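Local coordinates for protein glycosaminoglycan xylosylkinase (Hydra vulgaris, PDB 5XOM) that probably transfers phosphate from a nucleoside triphosphate to a xylose of the glycosaminoglycan linkage region, as a secretory-pathway kinase of the Fam20 family, at residues A[54-66]-A[283-295]. Residues are numbered along the deposited sequence; the frame is centred on the assembly and turned at random.
With NAG (2-acetamido-2-deoxy-beta-D-glucopyranose), chain D.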
loop_
_atom_site.group_PDB
_atom_site.type_symbol
_atom_site.label_atom_id
_atom_site.label_comp_id
_atom_site.label_asym_id
_atom_site.label_seq_id
_atom_site.Cartn_x
_atom_site.Cartn_y
_atom_site.Cartn_z
ATOM N N HIS A 54 -1.375 -13.635 1.868
ATOM C CA HIS A 54 -2.065 -14.404 0.836
ATOM C C HIS A 54 -2.663 -13.503 -0.239
ATOM O O HIS A 54 -2.699 -13.886 -1.412
ATOM C CB HIS A 54 -3.154 -15.274 1.463
ATOM C CG HIS A 54 -2.627 -16.410 2.284
ATOM N ND1 HIS A 54 -3.363 -17.547 2.539
ATOM C CD2 HIS A 54 -1.440 -16.584 2.913
ATOM C CE1 HIS A 54 -2.651 -18.372 3.285
ATOM N NE2 HIS A 54 -1.481 -17.811 3.528
ATOM N N ASP A 55 -3.126 -12.311 0.134
ATOM C CA ASP A 55 -3.811 -11.426 -0.801
ATOM C C ASP A 55 -2.883 -10.526 -1.608
ATOM O O ASP A 55 -3.337 -9.942 -2.599
ATOM C CB ASP A 55 -4.813 -10.534 -0.062
ATOM C CG ASP A 55 -5.957 -11.314 0.546
ATOM O OD1 ASP A 55 -6.252 -12.429 0.061
ATOM O OD2 ASP A 55 -6.564 -10.801 1.509
ATOM N N MET A 56 -1.617 -10.373 -1.221
ATOM C CA MET A 56 -0.762 -9.447 -1.951
ATOM C C MET A 56 -0.110 -10.078 -3.175
ATOM O O MET A 56 0.381 -9.344 -4.039
ATOM C CB MET A 56 0.323 -8.852 -1.028
ATOM C CG MET A 56 1.529 -9.743 -0.751
ATOM S SD MET A 56 2.897 -8.871 0.078
ATOM C CE MET A 56 2.106 -8.260 1.566
ATOM N N ILE A 57 -0.135 -11.401 -3.300
ATOM C CA ILE A 57 0.551 -12.077 -4.397
ATOM C C ILE A 57 -0.281 -11.985 -5.671
ATOM O O ILE A 57 -1.491 -12.246 -5.662
ATOM C CB ILE A 57 0.839 -13.542 -4.038
ATOM C CG1 ILE A 57 1.738 -13.617 -2.807
ATOM C CG2 ILE A 57 1.490 -14.270 -5.218
ATOM C CD1 ILE A 57 1.816 -14.994 -2.222
ATOM N N SER A 58 0.373 -11.611 -6.769
ATOM C CA SER A 58 -0.147 -11.767 -8.119
ATOM C C SER A 58 0.938 -12.418 -8.967
ATOM O O SER A 58 2.068 -12.612 -8.514
ATOM C CB SER A 58 -0.590 -10.424 -8.718
ATOM O OG SER A 58 0.461 -9.480 -8.679
ATOM N N VAL A 59 0.599 -12.757 -10.212
ATOM C CA VAL A 59 1.514 -13.570 -11.004
ATOM C C VAL A 59 2.776 -12.804 -11.387
ATOM O O VAL A 59 3.794 -13.427 -11.719
ATOM C CB VAL A 59 0.809 -14.121 -12.259
ATOM C CG1 VAL A 59 0.781 -13.088 -13.379
ATOM C CG2 VAL A 59 1.487 -15.406 -12.723
ATOM N N ARG A 60 2.764 -11.472 -11.297
ATOM C CA ARG A 60 3.945 -10.677 -11.600
ATOM C C ARG A 60 4.515 -9.950 -10.386
ATOM O O ARG A 60 5.380 -9.079 -10.549
ATOM C CB ARG A 60 3.620 -9.661 -12.698
ATOM C CG ARG A 60 3.373 -10.295 -14.074
ATOM C CD ARG A 60 4.566 -11.165 -14.502
ATOM N NE ARG A 60 5.813 -10.415 -14.529
ATOM C CZ ARG A 60 6.970 -10.898 -14.966
ATOM N NH1 ARG A 60 7.095 -12.140 -15.438
ATOM N NH2 ARG A 60 8.054 -10.124 -14.945
ATOM N N ALA A 61 4.095 -10.308 -9.174
ATOM C CA ALA A 61 4.651 -9.674 -7.978
ATOM C C ALA A 61 4.304 -10.504 -6.755
ATOM O O ALA A 61 3.122 -10.729 -6.474
ATOM C CB ALA A 61 4.134 -8.242 -7.814
ATOM N N LEU A 62 5.326 -10.943 -6.016
ATOM C CA LEU A 62 5.079 -11.605 -4.744
ATOM C C LEU A 62 4.855 -10.601 -3.623
ATOM O O LEU A 62 4.071 -10.866 -2.706
ATOM C CB LEU A 62 6.239 -12.542 -4.384
ATOM C CG LEU A 62 6.410 -13.833 -5.192
ATOM C CD1 LEU A 62 7.525 -14.679 -4.566
ATOM C CD2 LEU A 62 5.098 -14.621 -5.305
ATOM N N THR A 63 5.514 -9.447 -3.680
ATOM C CA THR A 63 5.380 -8.412 -2.667
ATOM C C THR A 63 5.068 -7.084 -3.342
ATOM O O THR A 63 5.121 -6.951 -4.568
ATOM C CB THR A 63 6.648 -8.291 -1.810
ATOM O OG1 THR A 63 7.767 -8.007 -2.658
ATOM C CG2 THR A 63 6.911 -9.593 -1.055
ATOM N N VAL A 64 4.748 -6.089 -2.518
ATOM C CA VAL A 64 4.266 -4.800 -2.989
ATOM C C VAL A 64 5.126 -3.688 -2.402
ATOM O O VAL A 64 5.897 -3.889 -1.462
ATOM C CB VAL A 64 2.786 -4.575 -2.631
ATOM C CG1 VAL A 64 1.912 -5.534 -3.409
ATOM C CG2 VAL A 64 2.583 -4.751 -1.130
ATOM N N ASP A 65 4.960 -2.493 -2.970
ATOM C CA ASP A 65 5.721 -1.322 -2.554
ATOM C C ASP A 65 5.359 -0.862 -1.146
ATOM O O ASP A 65 6.178 -0.207 -0.492
ATOM C CB ASP A 65 5.499 -0.194 -3.565
ATOM C CG ASP A 65 6.253 1.072 -3.212
ATOM O OD1 ASP A 65 7.422 0.972 -2.784
ATOM O OD2 ASP A 65 5.681 2.170 -3.376
ATOM N N SER A 66 4.162 -1.198 -0.665
ATOM C CA SER A 66 3.649 -0.704 0.614
ATOM C C SER A 66 4.464 -1.240 1.787
ATOM O O SER A 66 4.394 -2.429 2.112
ATOM C CB SER A 66 2.185 -1.103 0.768
ATOM O OG SER A 66 1.757 -0.913 2.107
ATOM N N TYR A 283 9.394 -20.921 -10.819
ATOM C CA TYR A 283 8.478 -19.903 -11.311
ATOM C C TYR A 283 7.050 -20.227 -10.892
ATOM O O TYR A 283 6.710 -21.383 -10.631
ATOM C CB TYR A 283 8.575 -19.755 -12.836
ATOM C CG TYR A 283 8.171 -20.970 -13.648
ATOM C CD1 TYR A 283 9.084 -21.985 -13.924
ATOM C CD2 TYR A 283 6.892 -21.081 -14.177
ATOM C CE1 TYR A 283 8.719 -23.092 -14.689
ATOM C CE2 TYR A 283 6.518 -22.181 -14.945
ATOM C CZ TYR A 283 7.434 -23.182 -15.196
ATOM O OH TYR A 283 7.060 -24.270 -15.953
ATOM N N ILE A 284 6.229 -19.179 -10.797
ATOM C CA ILE A 284 4.797 -19.316 -10.584
ATOM C C ILE A 284 4.105 -19.087 -11.920
ATOM O O ILE A 284 4.677 -18.521 -12.855
ATOM C CB ILE A 284 4.261 -18.338 -9.508
ATOM C CG1 ILE A 284 4.571 -16.889 -9.895
ATOM C CG2 ILE A 284 4.839 -18.682 -8.136
ATOM C CD1 ILE A 284 3.947 -15.849 -8.962
ATOM N N GLU A 285 2.855 -19.534 -12.021
ATOM C CA GLU A 285 2.155 -19.457 -13.297
ATOM C C GLU A 285 0.655 -19.593 -13.069
ATOM O O GLU A 285 0.216 -20.395 -12.241
ATOM C CB GLU A 285 2.663 -20.539 -14.259
ATOM C CG GLU A 285 2.075 -20.464 -15.661
ATOM C CD GLU A 285 2.764 -21.422 -16.616
ATOM O OE1 GLU A 285 2.663 -22.639 -16.395
ATOM O OE2 GLU A 285 3.408 -20.963 -17.583
ATOM N N ASN A 286 -0.117 -18.791 -13.790
ATOM C CA ASN A 286 -1.566 -18.948 -13.853
ATOM C C ASN A 286 -2.025 -18.506 -15.241
ATOM O O ASN A 286 -1.226 -18.443 -16.182
ATOM C CB ASN A 286 -2.248 -18.197 -12.693
ATOM C CG ASN A 286 -2.080 -16.688 -12.775
ATOM O OD1 ASN A 286 -1.673 -16.136 -13.798
ATOM N ND2 ASN A 286 -2.410 -16.012 -11.685
ATOM N N GLU A 287 -3.319 -18.214 -15.379
ATOM C CA GLU A 287 -3.857 -17.839 -16.681
ATOM C C GLU A 287 -3.309 -16.514 -17.212
ATOM O O GLU A 287 -3.345 -16.300 -18.426
ATOM C CB GLU A 287 -5.388 -17.789 -16.628
ATOM C CG GLU A 287 -5.959 -16.642 -15.808
ATOM C CD GLU A 287 -7.459 -16.761 -15.607
ATOM O OE1 GLU A 287 -8.029 -17.804 -15.991
ATOM O OE2 GLU A 287 -8.067 -15.808 -15.070
ATOM N N ASN A 288 -2.797 -15.620 -16.358
ATOM C CA ASN A 288 -2.374 -14.302 -16.829
ATOM C C ASN A 288 -0.863 -14.219 -17.060
ATOM O O ASN A 288 -0.348 -13.117 -17.271
ATOM C CB ASN A 288 -2.791 -13.183 -15.856
ATOM C CG ASN A 288 -4.308 -13.094 -15.636
ATOM O OD1 ASN A 288 -5.117 -13.515 -16.463
ATOM N ND2 ASN A 288 -4.673 -12.503 -14.489
ATOM N N GLY A 289 -0.133 -15.333 -16.983
ATOM C CA GLY A 289 1.286 -15.303 -17.280
ATOM C C GLY A 289 2.098 -16.129 -16.301
ATOM O O GLY A 289 1.579 -17.024 -15.636
ATOM N N SER A 290 3.396 -15.829 -16.236
ATOM C CA SER A 290 4.315 -16.552 -15.367
ATOM C C SER A 290 5.451 -15.622 -14.953
ATOM O O SER A 290 5.672 -14.571 -15.558
ATOM C CB SER A 290 4.879 -17.803 -16.055
ATOM O OG SER A 290 5.844 -17.463 -17.036
ATOM N N MET A 291 6.170 -16.014 -13.906
ATOM C CA MET A 291 7.301 -15.223 -13.429
ATOM C C MET A 291 8.294 -16.099 -12.686
ATOM O O MET A 291 7.898 -16.891 -11.826
ATOM C CB MET A 291 6.849 -14.076 -12.516
ATOM C CG MET A 291 8.008 -13.202 -12.015
ATOM S SD MET A 291 7.563 -11.602 -11.308
ATOM C CE MET A 291 6.953 -12.118 -9.736
ATOM N N VAL A 292 9.577 -15.941 -13.012
ATOM C CA VAL A 292 10.639 -16.580 -12.241
ATOM C C VAL A 292 10.802 -15.841 -10.920
ATOM O O VAL A 292 10.917 -14.608 -10.891
ATOM C CB VAL A 292 11.954 -16.584 -13.037
ATOM C CG1 VAL A 292 13.077 -17.273 -12.245
ATOM C CG2 VAL A 292 11.750 -17.222 -14.402
ATOM N N ILE A 293 10.785 -16.585 -9.810
ATOM C CA ILE A 293 10.797 -15.971 -8.488
ATOM C C ILE A 293 12.178 -16.137 -7.876
ATOM O O ILE A 293 12.927 -17.065 -8.196
ATOM C CB ILE A 293 9.704 -16.539 -7.556
ATOM C CG1 ILE A 293 9.836 -18.056 -7.400
ATOM C CG2 ILE A 293 8.319 -16.158 -8.050
ATOM C CD1 ILE A 293 8.879 -18.634 -6.381
ATOM N N HIS A 294 12.513 -15.211 -6.979
ATOM C CA HIS A 294 13.797 -15.207 -6.278
ATOM C C HIS A 294 13.630 -15.985 -4.981
ATOM O O HIS A 294 13.537 -15.439 -3.876
ATOM C CB HIS A 294 14.272 -13.790 -6.038
ATOM C CG HIS A 294 14.526 -13.030 -7.331
ATOM N ND1 HIS A 294 14.531 -11.635 -7.392
ATOM C CD2 HIS A 294 14.788 -13.484 -8.586
ATOM C CE1 HIS A 294 14.781 -11.276 -8.631
ATOM N NE2 HIS A 294 14.937 -12.374 -9.363
ATOM N N LEU A 295 13.601 -17.304 -5.123
ATOM C CA LEU A 295 13.409 -18.216 -4.003
ATOM C C LEU A 295 14.718 -18.959 -3.741
ATOM O O LEU A 295 15.411 -19.364 -4.682
ATOM C CB LEU A 295 12.249 -19.171 -4.304
ATOM C CG LEU A 295 11.928 -20.272 -3.310
ATOM C CD1 LEU A 295 11.546 -19.614 -2.002
ATOM C CD2 LEU A 295 10.755 -21.081 -3.853
HETATM C C1 NAG D . -5.912 -12.331 -13.746
HETATM C C2 NAG D . -7.296 -11.730 -14.110
HETATM C C3 NAG D . -8.312 -12.058 -12.997
HETATM C C4 NAG D . -8.284 -13.536 -12.618
HETATM C C5 NAG D . -6.856 -13.989 -12.343
HETATM C C6 NAG D . -6.728 -15.476 -12.103
HETATM C C7 NAG D . -8.077 -9.599 -15.073
HETATM C C8 NAG D . -7.864 -8.115 -15.128
HETATM N N2 NAG D . -7.223 -10.287 -14.302
HETATM O O3 NAG D . -9.628 -11.675 -13.382
HETATM O O4 NAG D . -9.051 -13.751 -11.438
HETATM O O5 NAG D . -6.051 -13.702 -13.487
HETATM O O6 NAG D . -5.363 -15.874 -12.109
HETATM O O7 NAG D . -8.971 -10.152 -15.710
#
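Arg60 lies across Met291, where the type I turn Ser58 to Ala61 meets the hairpin of strands 280-286 and 289-292. The Met291 side chain runs along the turn. Met291 CB sits 3.2 Å from the carbonyl O of Val59. With CG anti to the backbone N, the chain leads off beneath the guanidinium, and CG lies near Arg60 NH1 and CZ. Met291 SD lies 3.7 Å from the Arg60 guanidinium plane, over its centre. The chain then bends at chi3 (76°), and Met291 CE ends against the turn backbone, 3.3 Å from Arg60 C. Arg60 starts out pointing away from the hairpin, but bends at chi2 and chi3 bring its head back. Arg60 NH1 donates to Ser290 O at 2.8 Å, near the guanidinium plane and on a carbonyl lone pair, with a somewhat bent N-H...O angle of 146°. The same NH1 forms a salt bridge to Asp262 of helix 259-273. With an alanine at Arg60, Ser290 O is likely to lose this donor, Asp262 this counter-charge, and the Met291 thioether the group laid over it. Val59 fills the hairpin end. Val59 CG2 touches Gly289 O at 3.3 Å and also meets Asn286 OD1. That OD1 accepts from Asn288 N, which comes from above the amide carbonyl plane, in an Asx turn; this probably limits how the amide can turn. Asn288 ND2 carries the N-linked NAG, on the same hairpin turn. On the other side of Met291, Leu62 CD2 meets Ile284 CD1 at 4.0 Å, and Leu62 CD1 meets Ile293 CG2. The contact thus joins the loop after helix 49-56 to a hairpin of the kinase-like C-terminal region. Its chemistry is mixed: methyls and a thioether lie against backbone, and with a single hydrogen bond across, the rest depends on shape fit.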